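Local coordinates for uncharacterized protein (Eubacterium rectale, PDB 5COZ) that is of unknown function but probably carries a YycH-like regulatory domain and is probably an exported lipoprotein, at residues Val320-Tyr325 with Tyr344-Ala349; Glu48-Asp53 with Val298-Leu303; Met80-Lys85 with Lys177-Asn182; Ile67-Asn72 with Leu256-Leu261. All coordinates share one frame; numbering follows the deposited sequence. Where two conformers were deposited one is given.

Interaction 1 of 4, residues Val320-Tyr325 with Tyr344-Ala349; sequences VWVVYY and YDVYDA
V320 begins the pairing by laying CB 3.7 Å from CG1 of V346, the two valines crossing obliquely. Strands 320-325 and 344-348 are here the two arms of an antiparallel beta hairpin. At W321 the backbones exchange a pair of hydrogen bonds with Y347, W321 N giving to Y347 O at 2.9 Å. CG of W321 is anti to the carbonyl carbon (chi1 -77°), which puts CD1 3.7 Å from A349 CB, and NE1 bonds to L274 O beyond the hairpin. V322 faces V346 as a non-hydrogen-bonded pair and sets CG1 over one face of the Y324 ring, 3.5 Å above its plane. V323 makes the second reciprocal pair of backbone bonds, with D345. Y324 rests ring atom CD2 4.0 Å from Y344 CB, while its hydroxyl bonds to E304. At Y325, chi1 of 69° sets CG between backbone N and carbonyl carbon and swings the ring across to the partner strand. There CE1 lies 3.3 Å from OD2 of D345, a carboxylate turned only 22° from the ring plane and salt-bridged to K286. Replacing Y325 by an alanine is likely to leave a gap beside D345 and take one holder from a bound water. That water lies in the ring plane, 2.8 Å from Y325 OH, and donates to Y344 O at 3.0 Å.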
# COMPACT_ATOMS: atom_id res chain seq x y z
N VAL A 320 -11.18 9.75 -2.51
CA VAL A 320 -10.46 10.74 -1.72
C VAL A 320 -9.18 11.12 -2.46
O VAL A 320 -8.62 10.32 -3.21
CB VAL A 320 -10.12 10.23 -0.27
CG1 VAL A 320 -11.40 10.02 0.53
CG2 VAL A 320 -9.26 8.95 -0.27
N TRP A 321 -8.71 12.35 -2.20
CA TRP A 321 -7.36 12.76 -2.55
C TRP A 321 -6.51 12.69 -1.29
O TRP A 321 -6.89 13.30 -0.28
CB TRP A 321 -7.34 14.19 -3.11
CG TRP A 321 -7.82 14.31 -4.52
CD1 TRP A 321 -8.97 14.91 -4.95
CD2 TRP A 321 -7.09 13.95 -5.70
NE1 TRP A 321 -9.02 14.92 -6.33
CE2 TRP A 321 -7.87 14.36 -6.82
CE3 TRP A 321 -5.86 13.31 -5.93
CZ2 TRP A 321 -7.45 14.15 -8.14
CZ3 TRP A 321 -5.44 13.12 -7.25
CH2 TRP A 321 -6.23 13.53 -8.33
N VAL A 322 -5.42 11.91 -1.32
CA VAL A 322 -4.54 11.77 -0.17
C VAL A 322 -3.26 12.52 -0.48
O VAL A 322 -2.71 12.36 -1.57
CB VAL A 322 -4.22 10.28 0.15
CG1 VAL A 322 -3.44 10.20 1.46
CG2 VAL A 322 -5.51 9.47 0.26
N VAL A 323 -2.78 13.33 0.48
CA VAL A 323 -1.50 14.00 0.36
C VAL A 323 -0.58 13.40 1.41
O VAL A 323 -0.84 13.49 2.60
CB VAL A 323 -1.59 15.54 0.52
CG1 VAL A 323 -0.21 16.19 0.37
CG2 VAL A 323 -2.56 16.12 -0.50
N TYR A 324 0.52 12.79 0.94
CA TYR A 324 1.52 12.21 1.82
C TYR A 324 2.66 13.20 1.91
O TYR A 324 3.08 13.74 0.87
CB TYR A 324 2.02 10.87 1.26
CG TYR A 324 0.92 9.84 1.09
CD1 TYR A 324 0.24 9.72 -0.13
CD2 TYR A 324 0.64 8.91 2.08
CE1 TYR A 324 -0.72 8.73 -0.33
CE2 TYR A 324 -0.33 7.92 1.90
CZ TYR A 324 -0.97 7.81 0.68
OH TYR A 324 -1.95 6.86 0.50
N TYR A 325 3.13 13.48 3.15
CA TYR A 325 4.21 14.43 3.30
C TYR A 325 5.09 14.05 4.47
O TYR A 325 4.67 13.29 5.33
CB TYR A 325 3.64 15.86 3.47
CG TYR A 325 2.90 16.09 4.77
CD1 TYR A 325 1.55 15.80 4.89
CD2 TYR A 325 3.55 16.67 5.87
CE1 TYR A 325 0.86 16.04 6.09
CE2 TYR A 325 2.87 16.91 7.06
CZ TYR A 325 1.53 16.58 7.17
OH TYR A 325 0.87 16.84 8.36
N TYR A 344 0.21 12.36 6.68
CA TYR A 344 -0.68 12.43 5.53
C TYR A 344 -1.92 13.24 5.89
O TYR A 344 -2.28 13.38 7.07
CB TYR A 344 -1.06 11.00 5.04
CG TYR A 344 -1.97 10.28 6.01
CD1 TYR A 344 -1.47 9.71 7.17
CD2 TYR A 344 -3.33 10.15 5.75
CE1 TYR A 344 -2.32 9.11 8.11
CE2 TYR A 344 -4.17 9.51 6.65
CZ TYR A 344 -3.67 9.01 7.83
OH TYR A 344 -4.55 8.41 8.69
N ASP A 345 -2.59 13.73 4.83
CA ASP A 345 -3.86 14.42 4.92
C ASP A 345 -4.80 13.80 3.90
O ASP A 345 -4.35 13.24 2.89
CB ASP A 345 -3.68 15.92 4.68
CG ASP A 345 -3.21 16.65 5.94
OD1 ASP A 345 -3.86 16.50 7.01
OD2 ASP A 345 -2.19 17.39 5.85
N VAL A 346 -6.10 13.86 4.17
CA VAL A 346 -7.10 13.23 3.31
C VAL A 346 -8.21 14.21 3.03
O VAL A 346 -8.70 14.86 3.95
CB VAL A 346 -7.69 11.94 3.94
CG1 VAL A 346 -8.61 11.22 2.95
CG2 VAL A 346 -6.61 10.98 4.40
N TYR A 347 -8.61 14.29 1.76
CA TYR A 347 -9.70 15.16 1.31
C TYR A 347 -10.78 14.36 0.64
O TYR A 347 -10.47 13.50 -0.17
CB TYR A 347 -9.15 16.18 0.30
CG TYR A 347 -8.21 17.18 0.91
CD1 TYR A 347 -6.86 16.87 1.13
CD2 TYR A 347 -8.64 18.47 1.22
CE1 TYR A 347 -6.00 17.78 1.74
CE2 TYR A 347 -7.79 19.39 1.81
CZ TYR A 347 -6.47 19.04 2.07
OH TYR A 347 -5.69 20.00 2.64
N ASP A 348 -12.03 14.71 0.90
CA ASP A 348 -13.14 14.18 0.11
C ASP A 348 -12.87 14.62 -1.35
O ASP A 348 -12.66 15.82 -1.60
CB ASP A 348 -14.45 14.75 0.67
CG ASP A 348 -15.72 14.37 -0.07
OD1 ASP A 348 -15.68 14.30 -1.33
OD2 ASP A 348 -16.78 14.24 0.60
N ALA A 349 -12.84 13.66 -2.31
CA ALA A 349 -12.43 14.08 -3.66
C ALA A 349 -13.49 14.91 -4.37
O ALA A 349 -13.13 15.65 -5.29
CB ALA A 349 -12.05 12.88 -4.52
O HOH W 1 -1.64 15.63 8.91

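Interaction 2 of 4, residues Glu48-Asp53 with Val298-Leu303; sequences EINIWD and VSEISL
E48 O accepts from I301 N at 2.9 Å, joining two parallel strands that run within 8° of each other, and I301 O in turn receives N50 N. L303 N is held by N50 O at 2.9 Å, nearly along the carbonyl direction, and L303 CB lies 3.9 Å from that same N50 oxygen. I49 and I301 lie side by side, their CD1 atoms 3.9 Å apart. On the other face E48 OE1 approaches E300 OE1 to 4.4 Å with a water between them; salt bridges from E48 to K186 and R155, and from E300 to R227, probably offset this like charge. E300 is extended, with CG anti to its backbone N (chi1 179°), which carries OE2 to N50 ND2 at 2.7 Å; the amide comes in 69° out of the carboxylate plane. The W52 indole carries N50 CB over one face and gives NE1 to S302 OG at 3.0 Å, nearly in the ring plane; S302 OG also bonds to E304. A leucine at W52 would probably leave S302 without this donor and uncover N50 CB. Strand 295-311 lies between strands 43-50 and 314-330 of a mixed sheet, and S299 with E300 forms a classic beta bulge opposite Y324.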
# COMPACT_ATOMS: atom_id res chain seq x y z
N GLU A 48 5.29 12.57 -6.23
CA GLU A 48 4.65 11.75 -7.23
C GLU A 48 3.20 12.21 -7.30
O GLU A 48 2.63 12.69 -6.30
CB GLU A 48 4.68 10.27 -6.82
CG GLU A 48 6.04 9.61 -6.97
CD GLU A 48 5.96 8.11 -6.80
OE1 GLU A 48 5.77 7.65 -5.65
OE2 GLU A 48 6.01 7.39 -7.83
N ILE A 49 2.59 12.08 -8.48
CA ILE A 49 1.17 12.32 -8.71
C ILE A 49 0.60 11.00 -9.17
O ILE A 49 1.07 10.47 -10.18
CB ILE A 49 0.92 13.44 -9.75
CG1 ILE A 49 1.67 14.76 -9.39
CG2 ILE A 49 -0.59 13.66 -9.99
CD1 ILE A 49 1.16 15.45 -8.10
N ASN A 50 -0.35 10.45 -8.42
CA ASN A 50 -0.90 9.13 -8.76
C ASN A 50 -2.38 9.18 -8.99
O ASN A 50 -3.17 9.38 -8.04
CB ASN A 50 -0.61 8.14 -7.64
CG ASN A 50 0.78 7.59 -7.67
OD1 ASN A 50 1.30 7.25 -8.74
ND2 ASN A 50 1.38 7.39 -6.48
N ILE A 51 -2.79 9.01 -10.27
CA ILE A 51 -4.21 8.91 -10.61
C ILE A 51 -4.49 7.48 -11.11
O ILE A 51 -5.61 7.16 -11.50
CB ILE A 51 -4.75 10.03 -11.54
CG1 ILE A 51 -3.96 10.17 -12.86
CG2 ILE A 51 -4.73 11.34 -10.76
CD1 ILE A 51 -4.39 9.17 -13.96
N TRP A 52 -3.45 6.62 -11.11
CA TRP A 52 -3.59 5.18 -11.31
C TRP A 52 -4.27 4.92 -12.66
O TRP A 52 -3.85 5.51 -13.65
CB TRP A 52 -4.33 4.56 -10.09
CG TRP A 52 -3.68 4.97 -8.79
CD1 TRP A 52 -4.11 5.95 -7.93
CD2 TRP A 52 -2.50 4.40 -8.21
NE1 TRP A 52 -3.26 6.02 -6.84
CE2 TRP A 52 -2.25 5.09 -7.00
CE3 TRP A 52 -1.57 3.43 -8.63
CZ2 TRP A 52 -1.15 4.81 -6.18
CZ3 TRP A 52 -0.49 3.13 -7.81
CH2 TRP A 52 -0.27 3.84 -6.62
N ASP A 53 -5.31 4.06 -12.70
CA ASP A 53 -5.94 3.75 -13.97
C ASP A 53 -7.30 4.45 -14.12
O ASP A 53 -8.12 4.02 -14.94
CB ASP A 53 -6.09 2.22 -14.09
CG ASP A 53 -4.76 1.48 -14.04
OD1 ASP A 53 -3.74 2.07 -14.43
OD2 ASP A 53 -4.74 0.32 -13.60
N VAL A 298 6.31 17.68 0.72
CA VAL A 298 5.17 16.92 0.18
C VAL A 298 5.75 15.87 -0.77
O VAL A 298 6.53 16.23 -1.66
CB VAL A 298 4.16 17.85 -0.53
CG1 VAL A 298 3.07 17.03 -1.25
CG2 VAL A 298 3.53 18.82 0.47
N SER A 299 5.38 14.58 -0.59
CA SER A 299 5.98 13.50 -1.36
C SER A 299 5.03 12.80 -2.35
O SER A 299 5.51 12.14 -3.27
CB SER A 299 6.55 12.45 -0.40
OG SER A 299 5.51 11.70 0.21
N GLU A 300 3.70 12.85 -2.12
CA GLU A 300 2.80 12.17 -3.03
C GLU A 300 1.39 12.75 -2.92
O GLU A 300 0.93 13.07 -1.82
CB GLU A 300 2.77 10.67 -2.69
CG GLU A 300 1.84 9.87 -3.57
CD GLU A 300 1.76 8.38 -3.31
OE1 GLU A 300 2.64 7.82 -2.63
OE2 GLU A 300 0.81 7.77 -3.85
N ILE A 301 0.71 12.87 -4.08
CA ILE A 301 -0.70 13.22 -4.13
C ILE A 301 -1.35 12.07 -4.88
O ILE A 301 -0.92 11.75 -6.00
CB ILE A 301 -0.97 14.58 -4.78
CG1 ILE A 301 -0.20 15.69 -4.05
CG2 ILE A 301 -2.50 14.86 -4.83
CD1 ILE A 301 -0.25 17.07 -4.87
N SER A 302 -2.36 11.44 -4.29
CA SER A 302 -2.91 10.20 -4.82
C SER A 302 -4.41 10.16 -4.75
O SER A 302 -4.99 10.47 -3.71
CB SER A 302 -2.32 9.04 -4.00
OG SER A 302 -2.82 7.77 -4.41
N LEU A 303 -5.06 9.71 -5.83
CA LEU A 303 -6.50 9.49 -5.90
C LEU A 303 -6.76 8.06 -5.44
O LEU A 303 -6.21 7.13 -6.04
CB LEU A 303 -7.01 9.71 -7.34
CG LEU A 303 -8.45 9.34 -7.60
CD1 LEU A 303 -9.41 10.19 -6.72
CD2 LEU A 303 -8.76 9.52 -9.11
O HOH W 2 7.08 9.65 -3.62
O HOH W 3 5.25 7.82 -3.00

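Interaction 3 of 4, residues Met80-Lys85 with Lys177-Asn182; sequences MEKLAK and KELEIN
K85 NZ and E178 OE2 form the salt bridge of this contact, 3.0 Å long. The ammonium comes to the syn side of the carboxylate, 30° out of its plane, and the two side chains cross at about a right angle. K85 runs out extended and bends only at its last torsion (chi4 -74°), which turns NZ to the acid. The other oxygen, E178 OE1, takes a proton at 2.7 Å from a water that also donates to K82 O, so both oxygens of the carboxylate are engaged. K82 contributes mainly its hydrocarbon chain: CB touches L179 CD2 at 3.8 Å, and CE passes 3.4 Å from E178 O. Its NZ stays 4.3 Å from E180 OE1, beyond a salt bridge, and gives a proton to a water only weakly bound to that acid. Beneath, L83 CD2 meets L179 CD2 at 4.1 Å, again crosswise.

What presents E178 and L179 to helix 73-87 is the C-terminal end of helix 165-178, closed by a Schellman motif. E180 has positive phi (64°), and its N bonds back to K177 O. The K82 ammonium near this helix end would probably interact favourably with the helix dipole. Farther out, L83 packs on I118, A125 and A127 of adjoining strands in an antiparallel sheet.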
# COMPACT_ATOMS: atom_id res chain seq x y z
N MSE A 80 -5.88 -21.31 -0.86
CA MSE A 80 -4.73 -22.03 -0.37
C MSE A 80 -3.95 -22.67 -1.54
O MSE A 80 -2.73 -22.60 -1.56
CB MSE A 80 -5.15 -23.10 0.68
CG MSE A 80 -3.97 -23.98 1.15
SE MSE A 80 -3.63 -25.53 -0.01
CE MSE A 80 -5.35 -26.48 0.32
N GLU A 81 -4.64 -23.32 -2.50
CA GLU A 81 -3.91 -23.98 -3.57
C GLU A 81 -3.19 -22.98 -4.46
O GLU A 81 -2.07 -23.28 -4.87
CB GLU A 81 -4.83 -24.86 -4.43
CG GLU A 81 -5.41 -26.03 -3.66
CD GLU A 81 -5.87 -27.12 -4.61
OE1 GLU A 81 -5.03 -27.66 -5.36
OE2 GLU A 81 -7.09 -27.41 -4.60
N LYS A 82 -3.81 -21.81 -4.70
CA LYS A 82 -3.14 -20.78 -5.52
C LYS A 82 -1.91 -20.27 -4.78
O LYS A 82 -0.85 -20.13 -5.39
CB LYS A 82 -4.09 -19.65 -5.84
CG LYS A 82 -5.23 -20.07 -6.75
CD LYS A 82 -6.22 -18.93 -6.88
CE LYS A 82 -7.36 -19.21 -7.82
NZ LYS A 82 -8.36 -20.12 -7.22
N LEU A 83 -2.02 -20.05 -3.45
CA LEU A 83 -0.86 -19.61 -2.67
C LEU A 83 0.22 -20.68 -2.61
O LEU A 83 1.41 -20.34 -2.65
CB LEU A 83 -1.28 -19.22 -1.25
CG LEU A 83 -2.20 -18.01 -1.17
CD1 LEU A 83 -2.75 -17.85 0.22
CD2 LEU A 83 -1.48 -16.72 -1.61
N ALA A 84 -0.17 -21.97 -2.48
CA ALA A 84 0.79 -23.07 -2.45
C ALA A 84 1.54 -23.18 -3.78
O ALA A 84 2.74 -23.45 -3.76
CB ALA A 84 0.06 -24.39 -2.14
N LYS A 85 0.85 -22.92 -4.92
CA LYS A 85 1.51 -22.94 -6.24
C LYS A 85 2.58 -21.83 -6.29
O LYS A 85 3.73 -22.07 -6.67
CB LYS A 85 0.48 -22.75 -7.37
CG LYS A 85 1.07 -22.84 -8.78
CD LYS A 85 0.17 -22.18 -9.81
CE LYS A 85 0.77 -22.13 -11.20
NZ LYS A 85 1.83 -21.09 -11.31
N LYS A 177 -2.92 -12.04 -11.35
CA LYS A 177 -3.96 -12.52 -12.27
C LYS A 177 -4.44 -13.90 -11.84
O LYS A 177 -5.65 -14.12 -11.79
CB LYS A 177 -3.41 -12.54 -13.70
CG LYS A 177 -4.45 -12.91 -14.76
CD LYS A 177 -3.80 -12.93 -16.14
CE LYS A 177 -4.68 -13.52 -17.21
NZ LYS A 177 -5.78 -12.60 -17.59
N GLU A 178 -3.51 -14.82 -11.51
CA GLU A 178 -3.87 -16.17 -11.01
C GLU A 178 -4.72 -16.09 -9.76
O GLU A 178 -5.62 -16.91 -9.57
CB GLU A 178 -2.61 -16.96 -10.62
CG GLU A 178 -1.67 -17.36 -11.74
CD GLU A 178 -0.36 -17.98 -11.29
OE1 GLU A 178 0.04 -17.81 -10.11
OE2 GLU A 178 0.28 -18.64 -12.13
N LEU A 179 -4.42 -15.10 -8.88
CA LEU A 179 -5.16 -14.95 -7.63
C LEU A 179 -6.52 -14.29 -7.84
O LEU A 179 -7.30 -14.17 -6.88
CB LEU A 179 -4.32 -14.11 -6.65
CG LEU A 179 -3.11 -14.79 -6.01
CD1 LEU A 179 -2.25 -13.75 -5.28
CD2 LEU A 179 -3.54 -15.93 -5.06
N GLU A 180 -6.78 -13.80 -9.07
CA GLU A 180 -8.02 -13.14 -9.45
C GLU A 180 -8.20 -11.85 -8.65
O GLU A 180 -9.31 -11.48 -8.26
CB GLU A 180 -9.26 -14.07 -9.32
CG GLU A 180 -9.08 -15.38 -10.08
CD GLU A 180 -10.19 -16.39 -9.87
OE1 GLU A 180 -10.54 -16.66 -8.70
OE2 GLU A 180 -10.66 -16.95 -10.88
N ILE A 181 -7.07 -11.13 -8.46
CA ILE A 181 -7.10 -9.85 -7.77
C ILE A 181 -6.79 -8.77 -8.79
O ILE A 181 -5.65 -8.70 -9.28
CB ILE A 181 -6.11 -9.80 -6.57
CG1 ILE A 181 -6.35 -10.96 -5.57
CG2 ILE A 181 -6.20 -8.41 -5.86
CD1 ILE A 181 -5.26 -11.07 -4.49
N ASN A 182 -7.78 -7.94 -9.12
CA ASN A 182 -7.56 -6.81 -10.02
C ASN A 182 -6.71 -5.79 -9.30
O ASN A 182 -7.01 -5.44 -8.15
CB ASN A 182 -8.88 -6.18 -10.45
CG ASN A 182 -9.56 -6.88 -11.59
OD1 ASN A 182 -9.08 -7.89 -12.14
ND2 ASN A 182 -10.71 -6.36 -11.99
O HOH W 4 -1.34 -19.14 -8.16
O HOH W 5 -11.10 -19.85 -7.60

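Interaction 4 of 4, residues Ile67-Asn72 with Leu256-Leu261; sequences INFSEN and LDIPPL
I67 and L261 share the one direct hydrogen bond between the segments, I67 N to L261 O at 2.9 Å. The N-H...O line is nearly straight at 171°, although the donor sits 37° above the carbonyl plane. A water completes the link: it donates to I67 O at 2.7 Å and accepts from L261 N at 2.9 Å. It also hangs over one face of the F69 ring, offset toward the rim and 3.2 Å above its plane.

The loop 67-72, which leads from strand 58-66 into helix 73-87, is shaped by polar bonds of its own. N68 OD1 receives S70 N at 3.0 Å and E71 N, an Asx turn within an Asx motif, and N72 then serves as N-cap, its OD1 accepting from K75 N.

Apolar contact centres on F69, whose CG lies anti to the carbonyl carbon (chi1 -62°), sending the ring toward I258 and L261. Its CZ presses against I258 CG2 at 3.6 Å, while L261 CD1 lies at the ring edge, 3.9 Å from the same CZ. I67 adds CD1, 3.9 Å from L261 CB. I258 also packs on L79 and L83 of helix 73-87.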
# COMPACT_ATOMS: atom_id res chain seq x y z
N ILE A 67 -14.77 -9.27 1.46
CA ILE A 67 -14.56 -10.64 1.00
C ILE A 67 -14.00 -11.38 2.20
O ILE A 67 -12.97 -10.98 2.76
CB ILE A 67 -13.65 -10.71 -0.26
CG1 ILE A 67 -14.39 -10.06 -1.46
CG2 ILE A 67 -13.29 -12.19 -0.60
CD1 ILE A 67 -13.58 -9.81 -2.68
N ASN A 68 -14.71 -12.40 2.66
CA ASN A 68 -14.24 -13.17 3.80
C ASN A 68 -13.51 -14.40 3.24
O ASN A 68 -14.14 -15.27 2.62
CB ASN A 68 -15.40 -13.56 4.70
CG ASN A 68 -14.94 -14.22 5.98
OD1 ASN A 68 -14.09 -15.12 5.95
ND2 ASN A 68 -15.48 -13.79 7.10
N PHE A 69 -12.19 -14.44 3.41
CA PHE A 69 -11.42 -15.51 2.77
C PHE A 69 -11.63 -16.87 3.38
O PHE A 69 -11.38 -17.86 2.69
CB PHE A 69 -9.92 -15.21 2.87
CG PHE A 69 -9.44 -13.95 2.18
CD1 PHE A 69 -9.94 -13.59 0.93
CD2 PHE A 69 -8.44 -13.17 2.74
CE1 PHE A 69 -9.46 -12.45 0.27
CE2 PHE A 69 -7.97 -12.02 2.09
CZ PHE A 69 -8.49 -11.68 0.86
N SER A 70 -12.03 -16.95 4.65
CA SER A 70 -12.06 -18.24 5.33
C SER A 70 -13.46 -18.77 5.70
O SER A 70 -13.54 -19.93 6.12
CB SER A 70 -11.22 -18.16 6.59
OG SER A 70 -11.74 -17.16 7.44
N GLU A 71 -14.53 -17.96 5.56
CA GLU A 71 -15.86 -18.41 5.99
C GLU A 71 -16.39 -19.58 5.14
O GLU A 71 -17.06 -20.45 5.68
CB GLU A 71 -16.88 -17.27 6.01
CG GLU A 71 -17.32 -16.72 4.66
CD GLU A 71 -18.39 -15.63 4.68
OE1 GLU A 71 -18.81 -15.20 5.77
OE2 GLU A 71 -18.79 -15.20 3.57
N ASN A 72 -16.10 -19.59 3.84
CA ASN A 72 -16.50 -20.65 2.93
C ASN A 72 -15.28 -21.53 2.77
O ASN A 72 -14.28 -21.10 2.18
CB ASN A 72 -16.99 -20.04 1.62
CG ASN A 72 -17.44 -21.03 0.60
OD1 ASN A 72 -16.74 -21.98 0.25
ND2 ASN A 72 -18.59 -20.79 0.02
N LEU A 256 3.89 -13.72 0.09
CA LEU A 256 2.71 -13.26 -0.60
C LEU A 256 1.71 -12.89 0.47
O LEU A 256 1.25 -13.78 1.20
CB LEU A 256 2.20 -14.38 -1.54
CG LEU A 256 1.20 -14.04 -2.62
CD1 LEU A 256 1.66 -12.93 -3.43
CD2 LEU A 256 1.04 -15.21 -3.56
N ASP A 257 1.45 -11.59 0.62
CA ASP A 257 0.54 -11.12 1.66
C ASP A 257 -0.63 -10.39 1.01
O ASP A 257 -0.45 -9.38 0.31
CB ASP A 257 1.29 -10.19 2.64
CG ASP A 257 0.65 -10.02 4.01
OD1 ASP A 257 -0.33 -10.74 4.30
OD2 ASP A 257 1.21 -9.27 4.83
N ILE A 258 -1.83 -10.94 1.22
CA ILE A 258 -3.05 -10.40 0.63
C ILE A 258 -3.76 -9.58 1.67
O ILE A 258 -4.05 -10.08 2.75
CB ILE A 258 -3.96 -11.53 0.11
CG1 ILE A 258 -3.20 -12.51 -0.85
CG2 ILE A 258 -5.24 -10.95 -0.59
CD1 ILE A 258 -4.11 -13.67 -1.34
N PRO A 259 -4.02 -8.30 1.35
CA PRO A 259 -4.74 -7.44 2.29
C PRO A 259 -6.24 -7.68 2.22
O PRO A 259 -6.71 -8.43 1.34
CB PRO A 259 -4.40 -6.04 1.74
CG PRO A 259 -4.39 -6.23 0.24
CD PRO A 259 -3.77 -7.62 0.06
N PRO A 260 -7.05 -7.00 3.05
CA PRO A 260 -8.51 -7.13 2.91
C PRO A 260 -8.98 -6.74 1.53
O PRO A 260 -8.51 -5.74 0.94
CB PRO A 260 -9.06 -6.15 3.96
CG PRO A 260 -7.93 -6.04 4.98
CD PRO A 260 -6.69 -6.05 4.13
N LEU A 261 -9.94 -7.54 0.99
CA LEU A 261 -10.49 -7.31 -0.33
C LEU A 261 -11.97 -7.11 -0.21
O LEU A 261 -12.57 -7.45 0.82
CB LEU A 261 -10.18 -8.43 -1.33
CG LEU A 261 -8.69 -8.70 -1.61
CD1 LEU A 261 -8.54 -9.89 -2.56
CD2 LEU A 261 -7.99 -7.43 -2.19
O HOH W 6 -10.51 -9.90 2.54

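How the interactions relate
The four contacts fall into two touching pairs, well separated from each other. Interactions 1 and 2, centres 10 Å apart, belong to one mixed sheet: strands 314-330 and 295-311 are neighbours, probably bonded through Y324 N to E300 O at 2.8 Å, and W321 packs on I51. Interactions 3 and 4, centres 11 Å apart, share a hydrophobic layer in which L83 CD2 lies 3.5 Å from L256 CD2 and I181 meets I258 and L261. Between the pairs the centres lie 26 to 31 Å apart; the nearest atoms, those of interactions 2 and 3, remain about 8 Å apart. The sodium ion is bound elsewhere, by Q208 and D210.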